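Local coordinates for protein five-membered-cyclitol-phosphate synthase (Streptomyces citricolor, PDB 6K96) that belongs to the myo-inositol-1-phosphate synthase family and binds nicotinamide-adenine-dinucleotide in a Rossmann-type domain, at residues R6-G11 with S123-L128; A59-H64 with V117-E122; A153-T158 with D302-A307. All blocks are in the same frame, centred on the assembly; numbering follows the deposited sequence.

Contact 1 (R6-G11 with S123-L128); sequences RLAVAG and SKAEVL. With NAD (nicotinamide-adenine-dinucleotide), chain G.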
loop_
_atom_site.group_PDB
_atom_site.type_symbol
_atom_site.label_atom_id
_atom_site.label_comp_id
_atom_site.label_asym_id
_atom_site.label_seq_id
_atom_site.Cartn_x
_atom_site.Cartn_y
_atom_site.Cartn_z
ATOM N N ARG B 6 -38.362 6.377 -20.956
ATOM C CA ARG B 6 -37.936 7.167 -22.133
ATOM C C ARG B 6 -37.032 8.313 -21.617
ATOM O O ARG B 6 -37.533 9.291 -20.977
ATOM C CB ARG B 6 -39.187 7.579 -22.929
ATOM C CG ARG B 6 -40.035 6.414 -23.431
ATOM C CD ARG B 6 -41.430 6.784 -23.919
ATOM N NE ARG B 6 -42.288 7.354 -22.876
ATOM C CZ ARG B 6 -43.172 6.708 -22.093
ATOM N NH1 ARG B 6 -43.344 5.395 -22.174
ATOM N NH2 ARG B 6 -43.873 7.384 -21.191
ATOM N N LEU B 7 -35.721 8.184 -21.840
ATOM C CA LEU B 7 -34.698 8.921 -21.066
ATOM C C LEU B 7 -33.926 9.841 -22.007
ATOM O O LEU B 7 -33.431 9.377 -23.033
ATOM C CB LEU B 7 -33.775 7.937 -20.340
ATOM C CG LEU B 7 -32.677 8.572 -19.480
ATOM C CD1 LEU B 7 -33.246 9.171 -18.210
ATOM C CD2 LEU B 7 -31.592 7.556 -19.160
ATOM N N ALA B 8 -33.894 11.124 -21.641
ATOM C CA ALA B 8 -33.267 12.213 -22.417
ATOM C C ALA B 8 -31.996 12.618 -21.675
ATOM O O ALA B 8 -31.984 12.494 -20.427
ATOM C CB ALA B 8 -34.215 13.364 -22.582
ATOM N N VAL B 9 -30.987 13.082 -22.408
ATOM C CA VAL B 9 -29.618 13.235 -21.863
ATOM C C VAL B 9 -29.105 14.597 -22.280
ATOM O O VAL B 9 -29.030 14.882 -23.474
ATOM C CB VAL B 9 -28.733 12.084 -22.376
ATOM C CG1 VAL B 9 -27.270 12.479 -22.485
ATOM C CG2 VAL B 9 -28.927 10.804 -21.540
ATOM N N ALA B 10 -28.755 15.423 -21.323
ATOM C CA ALA B 10 -28.053 16.675 -21.620
ATOM C C ALA B 10 -26.610 16.395 -21.234
ATOM O O ALA B 10 -26.324 16.324 -20.057
ATOM C CB ALA B 10 -28.691 17.838 -20.877
ATOM N N GLY B 11 -25.775 16.145 -22.233
ATOM C CA GLY B 11 -24.350 15.797 -22.078
ATOM C C GLY B 11 -24.138 14.293 -22.240
ATOM O O GLY B 11 -24.586 13.542 -21.362
ATOM N N SER B 123 -40.121 13.352 -28.506
ATOM C CA SER B 123 -39.486 12.077 -28.082
ATOM C C SER B 123 -40.260 11.447 -26.936
ATOM O O SER B 123 -39.900 10.337 -26.552
ATOM C CB SER B 123 -38.065 12.300 -27.675
ATOM O OG SER B 123 -37.478 13.295 -28.501
ATOM N N LYS B 124 -41.263 12.138 -26.405
ATOM C CA LYS B 124 -42.102 11.623 -25.296
ATOM C C LYS B 124 -41.186 11.218 -24.136
ATOM O O LYS B 124 -41.510 10.250 -23.432
ATOM C CB LYS B 124 -42.983 10.449 -25.753
ATOM C CG LYS B 124 -43.935 9.930 -24.670
ATOM C CD LYS B 124 -45.378 9.616 -25.102
ATOM C CE LYS B 124 -46.249 9.122 -23.959
ATOM N NZ LYS B 124 -46.103 7.662 -23.753
ATOM N N ALA B 125 -40.092 11.947 -23.933
ATOM C CA ALA B 125 -39.167 11.719 -22.806
ATOM C C ALA B 125 -39.939 11.862 -21.487
ATOM O O ALA B 125 -40.971 12.567 -21.441
ATOM C CB ALA B 125 -38.007 12.680 -22.909
ATOM N N GLU B 126 -39.493 11.141 -20.471
ATOM C CA GLU B 126 -40.113 11.161 -19.130
ATOM C C GLU B 126 -39.156 11.858 -18.182
ATOM O O GLU B 126 -39.631 12.557 -17.255
ATOM C CB GLU B 126 -40.366 9.753 -18.612
ATOM C CG GLU B 126 -41.522 9.033 -19.270
ATOM C CD GLU B 126 -41.881 7.738 -18.543
ATOM O OE1 GLU B 126 -41.246 6.681 -18.843
ATOM O OE2 GLU B 126 -42.771 7.775 -17.672
ATOM N N VAL B 127 -37.863 11.677 -18.434
ATOM C CA VAL B 127 -36.763 12.150 -17.556
ATOM C C VAL B 127 -35.740 12.811 -18.465
ATOM O O VAL B 127 -35.347 12.197 -19.478
ATOM C CB VAL B 127 -36.134 10.982 -16.773
ATOM C CG1 VAL B 127 -34.994 11.460 -15.894
ATOM C CG2 VAL B 127 -37.147 10.204 -15.946
ATOM N N LEU B 128 -35.291 13.999 -18.096
ATOM C CA LEU B 128 -34.083 14.598 -18.695
ATOM C C LEU B 128 -32.972 14.492 -17.656
ATOM O O LEU B 128 -33.166 14.991 -16.551
ATOM C CB LEU B 128 -34.338 16.047 -19.090
ATOM C CG LEU B 128 -33.074 16.728 -19.607
ATOM C CD1 LEU B 128 -32.666 16.160 -20.931
ATOM C CD2 LEU B 128 -33.241 18.205 -19.714
HETATM P PA NAD G . -18.038 14.235 -19.177
HETATM O O1A NAD G . -17.038 15.324 -19.239
HETATM O O2A NAD G . -17.549 12.879 -19.605
HETATM O O5B NAD G . -19.417 14.563 -19.870
HETATM C C5B NAD G . -19.632 15.964 -20.158
HETATM C C4B NAD G . -20.370 16.089 -21.464
HETATM O O4B NAD G . -21.106 17.352 -21.579
HETATM C C3B NAD G . -19.441 16.049 -22.681
HETATM O O3B NAD G . -20.031 15.215 -23.670
HETATM C C2B NAD G . -19.456 17.504 -23.141
HETATM O O2B NAD G . -18.978 17.464 -24.455
HETATM C C1B NAD G . -20.943 17.800 -22.917
HETATM N N9A NAD G . -21.373 19.183 -22.973
HETATM C C8A NAD G . -20.578 20.255 -22.647
HETATM N N7A NAD G . -21.219 21.400 -22.680
HETATM C C5A NAD G . -22.526 21.068 -23.017
HETATM C C6A NAD G . -23.676 21.863 -23.199
HETATM N N6A NAD G . -23.675 23.180 -23.027
HETATM N N1A NAD G . -24.845 21.229 -23.493
HETATM C C2A NAD G . -24.806 19.893 -23.655
HETATM N N3A NAD G . -23.780 19.056 -23.525
HETATM C C4A NAD G . -22.645 19.701 -23.191
HETATM O O3 NAD G . -18.524 14.132 -17.670
HETATM P PN NAD G . -18.997 12.843 -16.833
HETATM O O1N NAD G . -20.070 12.177 -17.604
HETATM O O2N NAD G . -17.709 12.184 -16.445
HETATM O O5D NAD G . -19.661 13.561 -15.550
HETATM C C5D NAD G . -20.819 14.461 -15.791
HETATM C C4D NAD G . -21.067 15.293 -14.569
HETATM O O4D NAD G . -21.447 14.477 -13.436
HETATM C C3D NAD G . -19.834 16.097 -14.132
HETATM O O3D NAD G . -20.290 17.349 -13.667
HETATM C C2D NAD G . -19.350 15.334 -12.903
HETATM O O2D NAD G . -18.685 16.089 -11.907
HETATM C C1D NAD G . -20.678 14.885 -12.296
HETATM N N1N NAD G . -20.435 13.794 -11.304
HETATM C C2N NAD G . -19.634 12.666 -11.688
HETATM C C3N NAD G . -19.220 11.724 -10.761
HETATM C C7N NAD G . -18.409 10.539 -11.255
HETATM O O7N NAD G . -18.246 10.373 -12.457
HETATM N N7N NAD G . -17.885 9.717 -10.350
HETATM C C4N NAD G . -19.578 11.933 -9.430
HETATM C C5N NAD G . -20.495 12.924 -9.102
HETATM C C6N NAD G . -20.842 13.891 -10.027
#
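Lys-124 O accepts from Arg-6 NE at 3.0 Å, in the guanidinium plane at its edge. Just past helix 111-122, Lys-124 turns the chain out in a Schellman motif, and its side chain crosses that of Arg-6 at a slant, bringing NZ over one guanidinium face, toward the rim and 3.4 Å from Arg-6 NH2, two donors of like charge that do not bond. Ala-125 sets CB against Ala-8 CB. Glu-126 donates its backbone N-H to Arg-6 O, 2.7 Å from N to O, while its carboxylate stacks on the opposite guanidinium face, planes 20° apart, and probably offsets the charge. Arg-6 NH2 to Glu-126 OE1, 3.6 Å, pairs charges without a directed N-H; OE1 has a second salt bridge, to Arg-312. From Val-127 the chains pair as parallel strands: Val-127 O takes the N-H of Ala-8, and CG1 meets Leu-7 CD1. On the opposite face Leu-128, CG anti to N (chi1 175°), lays CD1 against Ala-8 CB. Central in the Rossmann-type sheet, strand 5-10 lies between 127-130 and 55-62 and runs out to Gly-11, whose CA is 3.6 Å from NAD N3A; helix 292-313 packs on the Leu-7 face, Tyr-143 of helix 137-149 on the Leu-128 face.

Contact 2 (A59-H64 with V117-E122); sequences AAFDLH and VERLRE. With NAD (nicotinamide-adenine-dinucleotide), chain G.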
loop_
_atom_site.group_PDB
_atom_site.type_symbol
_atom_site.label_atom_id
_atom_site.label_comp_id
_atom_site.label_asym_id
_atom_site.label_seq_id
_atom_site.Cartn_x
_atom_site.Cartn_y
_atom_site.Cartn_z
ATOM N N ALA B 59 -33.395 10.780 -26.738
ATOM C CA ALA B 59 -32.953 12.173 -26.951
ATOM C C ALA B 59 -31.583 12.373 -26.316
ATOM O O ALA B 59 -31.346 11.854 -25.215
ATOM C CB ALA B 59 -34.008 13.105 -26.391
ATOM N N ALA B 60 -30.761 13.163 -26.981
ATOM C CA ALA B 60 -29.382 13.445 -26.563
ATOM C C ALA B 60 -28.972 14.810 -27.105
ATOM O O ALA B 60 -29.238 15.088 -28.302
ATOM C CB ALA B 60 -28.458 12.354 -27.053
ATOM N N PHE B 61 -28.316 15.589 -26.237
ATOM C CA PHE B 61 -27.879 16.979 -26.480
ATOM C C PHE B 61 -26.413 17.140 -26.051
ATOM O O PHE B 61 -26.078 16.839 -24.883
ATOM C CB PHE B 61 -28.831 17.895 -25.718
ATOM C CG PHE B 61 -30.284 17.695 -26.068
ATOM C CD1 PHE B 61 -30.789 18.106 -27.291
ATOM C CD2 PHE B 61 -31.159 17.132 -25.163
ATOM C CE1 PHE B 61 -32.125 17.915 -27.606
ATOM C CE2 PHE B 61 -32.491 16.942 -25.483
ATOM C CZ PHE B 61 -32.976 17.327 -26.701
ATOM N N ASP B 62 -25.562 17.622 -26.962
ATOM C CA ASP B 62 -24.107 17.872 -26.748
ATOM C C ASP B 62 -23.674 19.075 -27.598
ATOM O O ASP B 62 -24.536 19.593 -28.373
ATOM C CB ASP B 62 -23.275 16.641 -27.127
ATOM C CG ASP B 62 -22.154 16.340 -26.147
ATOM O OD1 ASP B 62 -21.100 17.014 -26.226
ATOM O OD2 ASP B 62 -22.346 15.430 -25.288
ATOM N N LEU B 63 -22.404 19.492 -27.468
ATOM C CA LEU B 63 -21.779 20.614 -28.241
ATOM C C LEU B 63 -20.514 20.129 -28.939
ATOM O O LEU B 63 -20.069 20.847 -29.844
ATOM C CB LEU B 63 -21.388 21.826 -27.368
ATOM C CG LEU B 63 -22.492 22.629 -26.664
ATOM C CD1 LEU B 63 -21.896 23.834 -25.969
ATOM C CD2 LEU B 63 -23.613 23.057 -27.585
ATOM N N HIS B 64 -19.903 19.033 -28.498
ATOM C CA HIS B 64 -18.628 18.524 -29.081
ATOM C C HIS B 64 -18.870 18.002 -30.503
ATOM O O HIS B 64 -19.780 17.195 -30.764
ATOM C CB HIS B 64 -17.998 17.457 -28.186
ATOM C CG HIS B 64 -16.552 17.217 -28.453
ATOM N ND1 HIS B 64 -16.089 16.587 -29.594
ATOM C CD2 HIS B 64 -15.467 17.458 -27.684
ATOM C CE1 HIS B 64 -14.772 16.522 -29.556
ATOM N NE2 HIS B 64 -14.362 17.048 -28.390
ATOM N N VAL B 117 -37.220 22.018 -26.215
ATOM C CA VAL B 117 -38.604 21.833 -25.674
ATOM C C VAL B 117 -39.462 21.085 -26.704
ATOM O O VAL B 117 -40.295 20.310 -26.320
ATOM C CB VAL B 117 -39.222 23.184 -25.274
ATOM C CG1 VAL B 117 -40.686 23.034 -24.908
ATOM C CG2 VAL B 117 -38.443 23.830 -24.130
ATOM N N GLU B 118 -39.270 21.357 -27.985
ATOM C CA GLU B 118 -39.734 20.536 -29.138
ATOM C C GLU B 118 -39.311 19.081 -28.954
ATOM O O GLU B 118 -40.188 18.214 -28.992
ATOM C CB GLU B 118 -39.150 21.100 -30.445
ATOM C CG GLU B 118 -38.954 20.118 -31.604
ATOM C CD GLU B 118 -40.210 19.875 -32.439
ATOM O OE1 GLU B 118 -41.004 18.963 -32.079
ATOM O OE2 GLU B 118 -40.420 20.606 -33.449
ATOM N N ARG B 119 -38.000 18.836 -28.827
ATOM C CA ARG B 119 -37.413 17.462 -28.850
ATOM C C ARG B 119 -37.910 16.678 -27.626
ATOM O O ARG B 119 -38.235 15.480 -27.806
ATOM C CB ARG B 119 -35.875 17.427 -28.892
ATOM C CG ARG B 119 -35.218 17.243 -30.261
ATOM C CD ARG B 119 -35.531 15.997 -31.071
ATOM N NE ARG B 119 -34.964 14.767 -30.542
ATOM C CZ ARG B 119 -33.831 14.190 -30.967
ATOM N NH1 ARG B 119 -33.113 14.765 -31.917
ATOM N NH2 ARG B 119 -33.408 13.049 -30.439
ATOM N N LEU B 120 -38.018 17.308 -26.447
ATOM C CA LEU B 120 -38.451 16.586 -25.221
ATOM C C LEU B 120 -39.921 16.159 -25.374
ATOM O O LEU B 120 -40.281 15.001 -24.949
ATOM C CB LEU B 120 -38.278 17.475 -23.989
ATOM C CG LEU B 120 -36.869 17.927 -23.615
ATOM C CD1 LEU B 120 -36.926 18.683 -22.300
ATOM C CD2 LEU B 120 -35.876 16.796 -23.483
ATOM N N ARG B 121 -40.747 17.040 -25.958
ATOM C CA ARG B 121 -42.200 16.785 -26.174
ATOM C C ARG B 121 -42.370 15.680 -27.237
ATOM O O ARG B 121 -43.211 14.771 -27.021
ATOM C CB ARG B 121 -42.925 18.099 -26.490
ATOM C CG ARG B 121 -44.442 17.983 -26.622
ATOM C CD ARG B 121 -44.885 17.476 -27.997
ATOM N NE ARG B 121 -46.130 18.046 -28.526
ATOM C CZ ARG B 121 -46.511 18.023 -29.808
ATOM N NH1 ARG B 121 -45.745 17.475 -30.742
ATOM N NH2 ARG B 121 -47.668 18.566 -30.151
ATOM N N GLU B 122 -41.590 15.735 -28.320
ATOM C CA GLU B 122 -41.745 14.872 -29.524
ATOM C C GLU B 122 -41.264 13.455 -29.198
ATOM O O GLU B 122 -41.949 12.489 -29.603
ATOM C CB GLU B 122 -40.986 15.467 -30.722
ATOM C CG GLU B 122 -40.566 14.433 -31.772
ATOM C CD GLU B 122 -39.358 14.814 -32.630
ATOM O OE1 GLU B 122 -38.416 13.972 -32.753
ATOM O OE2 GLU B 122 -39.353 15.955 -33.177
HETATM P PA NAD G . -18.038 14.235 -19.177
HETATM O O1A NAD G . -17.038 15.324 -19.239
HETATM O O2A NAD G . -17.549 12.879 -19.605
HETATM O O5B NAD G . -19.417 14.563 -19.870
HETATM C C5B NAD G . -19.632 15.964 -20.158
HETATM C C4B NAD G . -20.370 16.089 -21.464
HETATM O O4B NAD G . -21.106 17.352 -21.579
HETATM C C3B NAD G . -19.441 16.049 -22.681
HETATM O O3B NAD G . -20.031 15.215 -23.670
HETATM C C2B NAD G . -19.456 17.504 -23.141
HETATM O O2B NAD G . -18.978 17.464 -24.455
HETATM C C1B NAD G . -20.943 17.800 -22.917
HETATM N N9A NAD G . -21.373 19.183 -22.973
HETATM C C8A NAD G . -20.578 20.255 -22.647
HETATM N N7A NAD G . -21.219 21.400 -22.680
HETATM C C5A NAD G . -22.526 21.068 -23.017
HETATM C C6A NAD G . -23.676 21.863 -23.199
HETATM N N6A NAD G . -23.675 23.180 -23.027
HETATM N N1A NAD G . -24.845 21.229 -23.493
HETATM C C2A NAD G . -24.806 19.893 -23.655
HETATM N N3A NAD G . -23.780 19.056 -23.525
HETATM C C4A NAD G . -22.645 19.701 -23.191
HETATM O O3 NAD G . -18.524 14.132 -17.670
HETATM P PN NAD G . -18.997 12.843 -16.833
HETATM O O1N NAD G . -20.070 12.177 -17.604
HETATM O O2N NAD G . -17.709 12.184 -16.445
HETATM O O5D NAD G . -19.661 13.561 -15.550
HETATM C C5D NAD G . -20.819 14.461 -15.791
HETATM C C4D NAD G . -21.067 15.293 -14.569
HETATM O O4D NAD G . -21.447 14.477 -13.436
HETATM C C3D NAD G . -19.834 16.097 -14.132
HETATM O O3D NAD G . -20.290 17.349 -13.667
HETATM C C2D NAD G . -19.350 15.334 -12.903
HETATM O O2D NAD G . -18.685 16.089 -11.907
HETATM C C1D NAD G . -20.678 14.885 -12.296
HETATM N N1N NAD G . -20.435 13.794 -11.304
HETATM C C2N NAD G . -19.634 12.666 -11.688
HETATM C C3N NAD G . -19.220 11.724 -10.761
HETATM C C7N NAD G . -18.409 10.539 -11.255
HETATM O O7N NAD G . -18.246 10.373 -12.457
HETATM N N7N NAD G . -17.885 9.717 -10.350
HETATM C C4N NAD G . -19.578 11.933 -9.430
HETATM C C5N NAD G . -20.495 12.924 -9.102
HETATM C C6N NAD G . -20.842 13.891 -10.027
#
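Arg-119 reaches from helix 111-122 to strand 55-62 with both ends of its side chain. Near the backbone, its CB meets the edge of the Phe-61 ring, close to the ring plane and 3.6 Å from CZ. Further out the chain folds at chi2 and chi3, which carries the guanidinium back along the strand, so that NH2 comes within 3.6 Å of Ala-59 CA. The guanidinium is turned 53° from the Phe-61 ring. Its polar partners lie just beyond the contact: NH2 bonds to Val-58 O and NH1 forms a salt bridge with Asp-98. Phe-61, with CG anti to its carbonyl carbon (chi1 -56°), sends its ring to the helix, where CE2 also touches Leu-120 CD2 at 3.9 Å. Helix and strand run nearly antiparallel, at 160°, with axes 9.4 Å apart. Past Phe-61 the strand ends in Asp-62, whose OD1 and OD2 each accept from a ribose hydroxyl of the dinucleotide, NAD O2B and NAD O3B, both at 2.8 Å. OD1 also accepts from the backbone N of Leu-63 and of His-64, the latter closing an Asx turn. An acid ending the parallel sheet's second strand and gripping the adenosine ribose is the hallmark of an NAD-binding Rossmann fold.

Contact 3 (A153-T158 with D302-A307); sequences AFVNCT and DLIRIA. With NAD (nicotinamide-adenine-dinucleotide), chain G.
Val-155 holds CG1 anti to its backbone N (chi1 172°) and CG2 anti to its carbonyl carbon, and this spreads the two methyls over different residues of the helix. CG1 goes to Leu-303, 4.1 Å from its CB and about as far from its CD1, and the two side chains cross at a slant. The other methyl, CG2, lies 4.0 Å from Ala-307 CB, one helical turn further on, and more loosely approaches Ile-304, whose side chain leads away from the strand. At the start of the strand Ala-153 and Ala-307 meet methyl to methyl, CB to CB 4.3 Å. The strand and the 302-307 part of helix 292-313 run nearly antiparallel (159°), axes 8.8 Å apart, in wholly apolar packing; the alanine pair lets them come close at this end. At the end of the strand Asn-156 OD1 accepts from Thr-158 N at 2.8 Å, an Asx turn that shapes the loop where Cys-157 O comes 3.5 Å from NAD C6N. Phe-154 points away and packs on helix 137-149, so strand 153-156, between strands 127-130 and 179-180, has helices on both faces of the parallel sheet, the three-layer alpha/beta/alpha build of a Rossmann-type domain.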
loop_
_atom_site.group_PDB
_atom_site.type_symbol
_atom_site.label_atom_id
_atom_site.label_comp_id
_atom_site.label_asym_id
_atom_site.label_seq_id
_atom_site.Cartn_x
_atom_site.Cartn_y
_atom_site.Cartn_z
ATOM N N ALA B 153 -39.574 15.256 -16.111
ATOM C CA ALA B 153 -38.803 15.155 -14.839
ATOM C C ALA B 153 -37.328 15.548 -15.089
ATOM O O ALA B 153 -36.784 15.204 -16.162
ATOM C CB ALA B 153 -38.917 13.753 -14.246
ATOM N N PHE B 154 -36.696 16.223 -14.130
ATOM C CA PHE B 154 -35.287 16.678 -14.233
ATOM C C PHE B 154 -34.406 16.044 -13.149
ATOM O O PHE B 154 -34.758 16.127 -11.949
ATOM C CB PHE B 154 -35.201 18.185 -14.029
ATOM C CG PHE B 154 -33.906 18.786 -14.492
ATOM C CD1 PHE B 154 -33.636 18.909 -15.845
ATOM C CD2 PHE B 154 -32.987 19.275 -13.581
ATOM C CE1 PHE B 154 -32.468 19.527 -16.276
ATOM C CE2 PHE B 154 -31.799 19.847 -14.018
ATOM C CZ PHE B 154 -31.543 19.981 -15.361
ATOM N N VAL B 155 -33.222 15.550 -13.536
ATOM C CA VAL B 155 -32.207 14.985 -12.593
ATOM C C VAL B 155 -30.905 15.773 -12.705
ATOM O O VAL B 155 -30.264 15.684 -13.747
ATOM C CB VAL B 155 -31.951 13.486 -12.862
ATOM C CG1 VAL B 155 -30.779 12.962 -12.036
ATOM C CG2 VAL B 155 -33.182 12.627 -12.617
ATOM N N ASN B 156 -30.473 16.404 -11.618
ATOM C CA ASN B 156 -29.194 17.162 -11.562
ATOM C C ASN B 156 -28.045 16.313 -10.967
ATOM O O ASN B 156 -27.932 16.241 -9.703
ATOM C CB ASN B 156 -29.386 18.452 -10.771
ATOM C CG ASN B 156 -28.131 19.274 -10.789
ATOM O OD1 ASN B 156 -27.262 19.037 -11.600
ATOM N ND2 ASN B 156 -28.048 20.267 -9.936
ATOM N N CYS B 157 -27.140 15.803 -11.816
ATOM C CA CYS B 157 -25.866 15.170 -11.368
ATOM C C CYS B 157 -24.874 16.143 -10.720
ATOM O O CYS B 157 -23.922 15.593 -10.023
ATOM C CB CYS B 157 -25.009 14.622 -12.499
ATOM S SG CYS B 157 -25.841 13.320 -13.385
ATOM N N THR B 158 -24.983 17.446 -10.999
ATOM C CA THR B 158 -23.877 18.428 -10.781
ATOM C C THR B 158 -24.106 19.199 -9.492
ATOM O O THR B 158 -25.225 19.146 -8.973
ATOM C CB THR B 158 -23.718 19.431 -11.939
ATOM O OG1 THR B 158 -24.700 20.452 -11.838
ATOM C CG2 THR B 158 -23.827 18.773 -13.291
ATOM N N ASP B 302 -30.505 4.614 -9.883
ATOM C CA ASP B 302 -31.409 4.884 -8.736
ATOM C C ASP B 302 -32.240 6.152 -9.064
ATOM O O ASP B 302 -33.441 6.019 -9.261
ATOM C CB ASP B 302 -30.550 5.034 -7.467
ATOM C CG ASP B 302 -30.510 3.805 -6.579
ATOM O OD1 ASP B 302 -31.442 3.666 -5.790
ATOM O OD2 ASP B 302 -29.540 2.997 -6.650
ATOM N N LEU B 303 -31.596 7.319 -9.216
ATOM C CA LEU B 303 -32.275 8.631 -9.377
ATOM C C LEU B 303 -33.206 8.626 -10.605
ATOM O O LEU B 303 -34.312 9.153 -10.482
ATOM C CB LEU B 303 -31.228 9.753 -9.493
ATOM C CG LEU B 303 -30.353 9.979 -8.267
ATOM C CD1 LEU B 303 -29.452 11.163 -8.502
ATOM C CD2 LEU B 303 -31.175 10.194 -7.015
ATOM N N ILE B 304 -32.781 8.119 -11.760
ATOM C CA ILE B 304 -33.639 8.215 -12.976
ATOM C C ILE B 304 -34.894 7.375 -12.769
ATOM O O ILE B 304 -35.939 7.730 -13.334
ATOM C CB ILE B 304 -32.958 7.834 -14.295
ATOM C CG1 ILE B 304 -32.381 6.422 -14.240
ATOM C CG2 ILE B 304 -31.941 8.887 -14.690
ATOM C CD1 ILE B 304 -31.609 6.059 -15.472
ATOM N N ARG B 305 -34.806 6.283 -12.019
ATOM C CA ARG B 305 -35.996 5.433 -11.786
ATOM C C ARG B 305 -36.836 6.124 -10.708
ATOM O O ARG B 305 -38.095 6.003 -10.779
ATOM C CB ARG B 305 -35.648 4.005 -11.366
ATOM C CG ARG B 305 -35.147 3.085 -12.470
ATOM C CD ARG B 305 -33.942 2.266 -12.017
ATOM N NE ARG B 305 -34.164 1.061 -11.237
ATOM C CZ ARG B 305 -33.312 0.544 -10.336
ATOM N NH1 ARG B 305 -32.157 1.104 -10.041
ATOM N NH2 ARG B 305 -33.610 -0.566 -9.717
ATOM N N ILE B 306 -36.199 6.801 -9.741
ATOM C CA ILE B 306 -36.973 7.511 -8.693
ATOM C C ILE B 306 -37.808 8.551 -9.422
ATOM O O ILE B 306 -39.019 8.636 -9.153
ATOM C CB ILE B 306 -36.106 8.110 -7.585
ATOM C CG1 ILE B 306 -35.277 7.071 -6.842
ATOM C CG2 ILE B 306 -37.001 8.844 -6.606
ATOM C CD1 ILE B 306 -34.149 7.692 -6.025
ATOM N N ALA B 307 -37.166 9.220 -10.378
ATOM C CA ALA B 307 -37.724 10.259 -11.275
ATOM C C ALA B 307 -38.942 9.722 -12.018
ATOM O O ALA B 307 -40.055 10.232 -11.777
ATOM C CB ALA B 307 -36.654 10.705 -12.243
HETATM P PA NAD G . -18.038 14.235 -19.177
HETATM O O1A NAD G . -17.038 15.324 -19.239
HETATM O O2A NAD G . -17.549 12.879 -19.605
HETATM O O5B NAD G . -19.417 14.563 -19.870
HETATM C C5B NAD G . -19.632 15.964 -20.158
HETATM C C4B NAD G . -20.370 16.089 -21.464
HETATM O O4B NAD G . -21.106 17.352 -21.579
HETATM C C3B NAD G . -19.441 16.049 -22.681
HETATM O O3B NAD G . -20.031 15.215 -23.670
HETATM C C2B NAD G . -19.456 17.504 -23.141
HETATM O O2B NAD G . -18.978 17.464 -24.455
HETATM C C1B NAD G . -20.943 17.800 -22.917
HETATM N N9A NAD G . -21.373 19.183 -22.973
HETATM C C8A NAD G . -20.578 20.255 -22.647
HETATM N N7A NAD G . -21.219 21.400 -22.680
HETATM C C5A NAD G . -22.526 21.068 -23.017
HETATM C C6A NAD G . -23.676 21.863 -23.199
HETATM N N6A NAD G . -23.675 23.180 -23.027
HETATM N N1A NAD G . -24.845 21.229 -23.493
HETATM C C2A NAD G . -24.806 19.893 -23.655
HETATM N N3A NAD G . -23.780 19.056 -23.525
HETATM C C4A NAD G . -22.645 19.701 -23.191
HETATM O O3 NAD G . -18.524 14.132 -17.670
HETATM P PN NAD G . -18.997 12.843 -16.833
HETATM O O1N NAD G . -20.070 12.177 -17.604
HETATM O O2N NAD G . -17.709 12.184 -16.445
HETATM O O5D NAD G . -19.661 13.561 -15.550
HETATM C C5D NAD G . -20.819 14.461 -15.791
HETATM C C4D NAD G . -21.067 15.293 -14.569
HETATM O O4D NAD G . -21.447 14.477 -13.436
HETATM C C3D NAD G . -19.834 16.097 -14.132
HETATM O O3D NAD G . -20.290 17.349 -13.667
HETATM C C2D NAD G . -19.350 15.334 -12.903
HETATM O O2D NAD G . -18.685 16.089 -11.907
HETATM C C1D NAD G . -20.678 14.885 -12.296
HETATM N N1N NAD G . -20.435 13.794 -11.304
HETATM C C2N NAD G . -19.634 12.666 -11.688
HETATM C C3N NAD G . -19.220 11.724 -10.761
HETATM C C7N NAD G . -18.409 10.539 -11.255
HETATM O O7N NAD G . -18.246 10.373 -12.457
HETATM N N7N NAD G . -17.885 9.717 -10.350
HETATM C C4N NAD G . -19.578 11.933 -9.430
HETATM C C5N NAD G . -20.495 12.924 -9.102
HETATM C C6N NAD G . -20.842 13.891 -10.027
#

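How the contacts relate
All three contacts share one parallel sheet, ordered 55-62, 5-10, 127-130, 153-156 over the strands involved. Contact 1 joins its two middle strands. Contact 2, nested within the loop that contact 1 closes, sits about 8 Å away between centres; Val-9 O to Phe-61 N at 2.9 Å is a probable hydrogen bond tying them. Contact 3 follows later in the chain, its centre about 11 Å from that of contact 1, joined by a probable hydrogen bond from Leu-128 N to Ala-153 O at 2.7 Å. Contacts 2 and 3 do not touch, their nearest atoms about 7 Å apart. All three reach the dinucleotide, contact 1 through Gly-11 and contact 2 at the adenosine end, contact 3 at the nicotinamide end.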